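Local coordinates for putative enoyl-CoA hydratase/isomerase (Mycobacterium abscessus, PDB 3RSI), which probably acts as a hydro-lyase of the crotonase family in lipid metabolism, as an enoyl-CoA hydratase or isomerase might, at residues G208-R221 with I233-D246. Numbering follows the deposited sequence.
Sequences GPLAVRNAKEAIVR and IEARLTRPVITSAD
Asn214 reaches from helix 209-221 to the backbone of the antiparallel helix 233-242, where its ND2 donates to Leu237 O at 3.0 Å, nearly straight at 166°. The bond lies in the carbonyl plane, on a lone pair, and close to the plane of the amide; CG anti to the carbonyl carbon (chi1 -73°) directs ND2 there. It meets a real need: the kink at Pro240 carries Val241 N to 4.1 Å from Leu237 O, beyond bonding range, and Asn214 ND2 takes its place. Asn214 CB also rests against Val241 CG2, 3.8 Å away. The side chain of the same Leu237 reaches the next turn of helix 209-221, CD1 against Ala218 and CD2 against the carboxylate of Glu217, whose OE2 takes the NE of Arg221 in a salt bridge of 2.8 Å. At the other end, a water donates to Asp246 OD2 (2.6 Å) and accepts from Ala211 N (3.2 Å). Asp246 OD1 accepts from Thr263 N and OD2 also from Gly264 N, while Glu234 OE2 accepts from Val152 N of the second subunit. Leu237 and Val241 join these C-terminal helices of the crotonase fold by apolar packing; the two polar links between them serve a kink and a first turn, where helical bonding is incomplete.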
# COMPACT_ATOMS: atom_id res chain seq x y z
N GLY B 208 -24.48 12.07 0.72
CA GLY B 208 -25.25 11.93 -0.52
C GLY B 208 -25.15 10.50 -1.03
O GLY B 208 -24.04 10.01 -1.21
N PRO B 209 -26.29 9.81 -1.24
CA PRO B 209 -26.22 8.40 -1.62
C PRO B 209 -25.65 8.13 -3.01
O PRO B 209 -24.97 7.12 -3.20
CB PRO B 209 -27.67 7.92 -1.53
CG PRO B 209 -28.39 8.90 -0.79
CD PRO B 209 -27.67 10.21 -0.92
N LEU B 210 -25.89 9.02 -3.97
CA LEU B 210 -25.29 8.85 -5.30
C LEU B 210 -23.78 9.11 -5.22
O LEU B 210 -22.98 8.39 -5.84
CB LEU B 210 -25.96 9.75 -6.34
CG LEU B 210 -25.37 9.70 -7.76
CD1 LEU B 210 -25.61 8.35 -8.42
CD2 LEU B 210 -25.96 10.85 -8.60
N ALA B 211 -23.42 10.13 -4.44
CA ALA B 211 -22.02 10.47 -4.18
C ALA B 211 -21.28 9.30 -3.55
O ALA B 211 -20.22 8.94 -4.02
CB ALA B 211 -21.93 11.67 -3.29
N VAL B 212 -21.85 8.71 -2.50
CA VAL B 212 -21.25 7.55 -1.83
C VAL B 212 -21.12 6.32 -2.75
O VAL B 212 -20.05 5.70 -2.83
CB VAL B 212 -22.00 7.22 -0.51
CG1 VAL B 212 -21.53 5.88 0.09
CG2 VAL B 212 -21.83 8.38 0.50
N ARG B 213 -22.19 5.96 -3.46
CA ARG B 213 -22.16 4.84 -4.42
C ARG B 213 -21.11 5.06 -5.54
O ARG B 213 -20.28 4.19 -5.81
CB ARG B 213 -23.56 4.68 -5.03
CG ARG B 213 -23.68 3.79 -6.25
CD ARG B 213 -25.13 3.74 -6.83
NE ARG B 213 -26.11 3.79 -5.74
CZ ARG B 213 -27.04 4.74 -5.57
NH1 ARG B 213 -27.85 4.67 -4.51
NH2 ARG B 213 -27.19 5.74 -6.43
N ASN B 214 -21.16 6.22 -6.18
CA ASN B 214 -20.21 6.47 -7.28
C ASN B 214 -18.78 6.59 -6.79
O ASN B 214 -17.86 6.20 -7.50
CB ASN B 214 -20.61 7.69 -8.13
CG ASN B 214 -21.81 7.41 -9.01
OD1 ASN B 214 -22.62 6.54 -8.69
ND2 ASN B 214 -21.94 8.14 -10.12
N ALA B 215 -18.59 7.13 -5.59
CA ALA B 215 -17.24 7.20 -5.01
C ALA B 215 -16.67 5.79 -4.76
O ALA B 215 -15.54 5.49 -5.15
CB ALA B 215 -17.23 8.04 -3.73
N LYS B 216 -17.44 4.93 -4.13
CA LYS B 216 -17.00 3.54 -3.95
C LYS B 216 -16.72 2.86 -5.28
O LYS B 216 -15.72 2.20 -5.44
CB LYS B 216 -18.00 2.71 -3.14
CG LYS B 216 -17.52 1.24 -2.94
CD LYS B 216 -18.45 0.39 -2.02
CE LYS B 216 -17.99 -1.06 -2.03
NZ LYS B 216 -18.67 -1.93 -1.02
N GLU B 217 -17.60 3.04 -6.25
CA GLU B 217 -17.43 2.39 -7.54
C GLU B 217 -16.21 2.92 -8.26
O GLU B 217 -15.49 2.14 -8.91
CB GLU B 217 -18.68 2.54 -8.41
CG GLU B 217 -18.56 1.82 -9.75
CD GLU B 217 -19.83 1.82 -10.54
OE1 GLU B 217 -20.85 2.33 -10.05
OE2 GLU B 217 -19.79 1.30 -11.67
N ALA B 218 -15.94 4.23 -8.13
CA ALA B 218 -14.75 4.82 -8.79
C ALA B 218 -13.46 4.32 -8.14
O ALA B 218 -12.48 3.98 -8.82
CB ALA B 218 -14.82 6.39 -8.80
N ILE B 219 -13.47 4.25 -6.81
CA ILE B 219 -12.34 3.72 -6.05
C ILE B 219 -12.06 2.28 -6.46
O ILE B 219 -10.92 1.95 -6.77
CB ILE B 219 -12.59 3.79 -4.53
CG1 ILE B 219 -12.58 5.25 -4.04
CG2 ILE B 219 -11.55 3.04 -3.78
CD1 ILE B 219 -13.26 5.44 -2.67
N VAL B 220 -13.09 1.43 -6.48
CA VAL B 220 -12.90 0.02 -6.80
C VAL B 220 -12.55 -0.23 -8.27
O VAL B 220 -11.58 -0.93 -8.57
CB VAL B 220 -14.11 -0.81 -6.43
CG1 VAL B 220 -13.89 -2.26 -6.88
CG2 VAL B 220 -14.38 -0.72 -4.88
N ARG B 221 -13.33 0.33 -9.18
CA ARG B 221 -13.17 0.04 -10.60
C ARG B 221 -11.93 0.69 -11.21
O ARG B 221 -11.36 0.14 -12.12
CB ARG B 221 -14.42 0.44 -11.39
CG ARG B 221 -15.65 -0.43 -11.09
CD ARG B 221 -16.69 -0.30 -12.22
NE ARG B 221 -18.00 -0.84 -11.83
CZ ARG B 221 -18.33 -2.14 -11.83
NH1 ARG B 221 -17.47 -3.09 -12.22
NH2 ARG B 221 -19.56 -2.50 -11.44
N ILE B 233 -12.16 6.35 -15.86
CA ILE B 233 -13.16 5.63 -15.04
C ILE B 233 -13.71 6.58 -13.95
O ILE B 233 -14.93 6.75 -13.80
CB ILE B 233 -12.55 4.34 -14.41
CG1 ILE B 233 -12.28 3.30 -15.49
CG2 ILE B 233 -13.45 3.77 -13.33
CD1 ILE B 233 -11.44 2.08 -15.02
N GLU B 234 -12.80 7.22 -13.23
CA GLU B 234 -13.15 8.22 -12.22
C GLU B 234 -14.07 9.34 -12.78
O GLU B 234 -15.07 9.69 -12.17
CB GLU B 234 -11.88 8.82 -11.63
CG GLU B 234 -12.12 9.87 -10.53
CD GLU B 234 -10.81 10.36 -9.94
OE1 GLU B 234 -10.06 11.06 -10.66
OE2 GLU B 234 -10.52 10.01 -8.77
N ALA B 235 -13.71 9.88 -13.95
CA ALA B 235 -14.49 10.98 -14.56
C ALA B 235 -15.90 10.53 -14.92
O ALA B 235 -16.87 11.28 -14.72
CB ALA B 235 -13.78 11.53 -15.78
N ARG B 236 -16.02 9.32 -15.44
CA ARG B 236 -17.31 8.78 -15.88
C ARG B 236 -18.29 8.70 -14.72
O ARG B 236 -19.50 8.95 -14.88
CB ARG B 236 -17.13 7.39 -16.51
CG ARG B 236 -18.42 6.61 -16.78
CD ARG B 236 -18.17 5.18 -17.31
NE ARG B 236 -18.03 4.17 -16.24
CZ ARG B 236 -16.98 3.35 -16.09
NH1 ARG B 236 -15.95 3.38 -16.93
NH2 ARG B 236 -16.97 2.48 -15.08
N LEU B 237 -17.76 8.37 -13.55
CA LEU B 237 -18.57 8.28 -12.32
C LEU B 237 -18.69 9.64 -11.59
O LEU B 237 -19.60 9.85 -10.79
CB LEU B 237 -17.95 7.21 -11.39
CG LEU B 237 -18.18 5.78 -11.92
CD1 LEU B 237 -17.17 4.75 -11.40
CD2 LEU B 237 -19.58 5.36 -11.53
N THR B 238 -17.79 10.56 -11.86
CA THR B 238 -17.84 11.88 -11.23
C THR B 238 -18.87 12.80 -11.90
O THR B 238 -19.58 13.53 -11.22
CB THR B 238 -16.44 12.51 -11.22
OG1 THR B 238 -15.59 11.73 -10.36
CG2 THR B 238 -16.47 13.97 -10.73
N ARG B 239 -18.95 12.73 -13.22
CA ARG B 239 -19.82 13.63 -14.00
C ARG B 239 -21.28 13.60 -13.54
O ARG B 239 -21.86 14.66 -13.33
CB ARG B 239 -19.75 13.33 -15.51
CG ARG B 239 -18.54 13.90 -16.20
CD ARG B 239 -18.55 13.61 -17.71
NE ARG B 239 -17.23 13.14 -18.15
CZ ARG B 239 -16.95 11.91 -18.60
NH1 ARG B 239 -17.88 10.97 -18.74
NH2 ARG B 239 -15.70 11.64 -18.95
N PRO B 240 -21.88 12.39 -13.40
CA PRO B 240 -23.26 12.30 -12.92
C PRO B 240 -23.44 12.91 -11.53
O PRO B 240 -24.47 13.51 -11.27
CB PRO B 240 -23.53 10.79 -12.89
CG PRO B 240 -22.62 10.23 -13.88
CD PRO B 240 -21.37 11.07 -13.79
N VAL B 241 -22.43 12.81 -10.68
CA VAL B 241 -22.50 13.40 -9.34
C VAL B 241 -22.54 14.92 -9.43
O VAL B 241 -23.41 15.56 -8.85
CB VAL B 241 -21.34 12.92 -8.44
CG1 VAL B 241 -21.34 13.65 -7.11
CG2 VAL B 241 -21.41 11.40 -8.23
N ILE B 242 -21.62 15.49 -10.20
CA ILE B 242 -21.58 16.95 -10.43
C ILE B 242 -22.91 17.52 -10.90
O ILE B 242 -23.35 18.57 -10.43
CB ILE B 242 -20.48 17.34 -11.46
CG1 ILE B 242 -19.09 16.97 -10.95
CG2 ILE B 242 -20.50 18.84 -11.77
CD1 ILE B 242 -18.86 17.43 -9.57
N THR B 243 -23.58 16.81 -11.79
CA THR B 243 -24.83 17.27 -12.38
C THR B 243 -26.09 16.83 -11.62
O THR B 243 -27.22 17.09 -12.06
CB THR B 243 -24.92 16.83 -13.85
OG1 THR B 243 -24.88 15.40 -13.94
CG2 THR B 243 -23.73 17.44 -14.65
N SER B 244 -25.90 16.20 -10.46
CA SER B 244 -27.01 15.61 -9.71
C SER B 244 -27.82 16.68 -8.97
O SER B 244 -27.33 17.79 -8.68
CB SER B 244 -26.47 14.56 -8.72
OG SER B 244 -25.71 15.14 -7.65
N ALA B 245 -29.06 16.33 -8.66
CA ALA B 245 -29.89 17.11 -7.76
C ALA B 245 -29.23 17.19 -6.37
O ALA B 245 -29.21 18.26 -5.76
CB ALA B 245 -31.30 16.49 -7.65
N ASP B 246 -28.69 16.08 -5.89
CA ASP B 246 -28.06 16.04 -4.56
C ASP B 246 -26.92 17.04 -4.43
O ASP B 246 -26.83 17.70 -3.40
CB ASP B 246 -27.56 14.65 -4.20
CG ASP B 246 -28.66 13.73 -3.72
OD1 ASP B 246 -29.83 14.15 -3.64
OD2 ASP B 246 -28.34 12.57 -3.42
O HOH W 1 -25.79 12.04 -3.62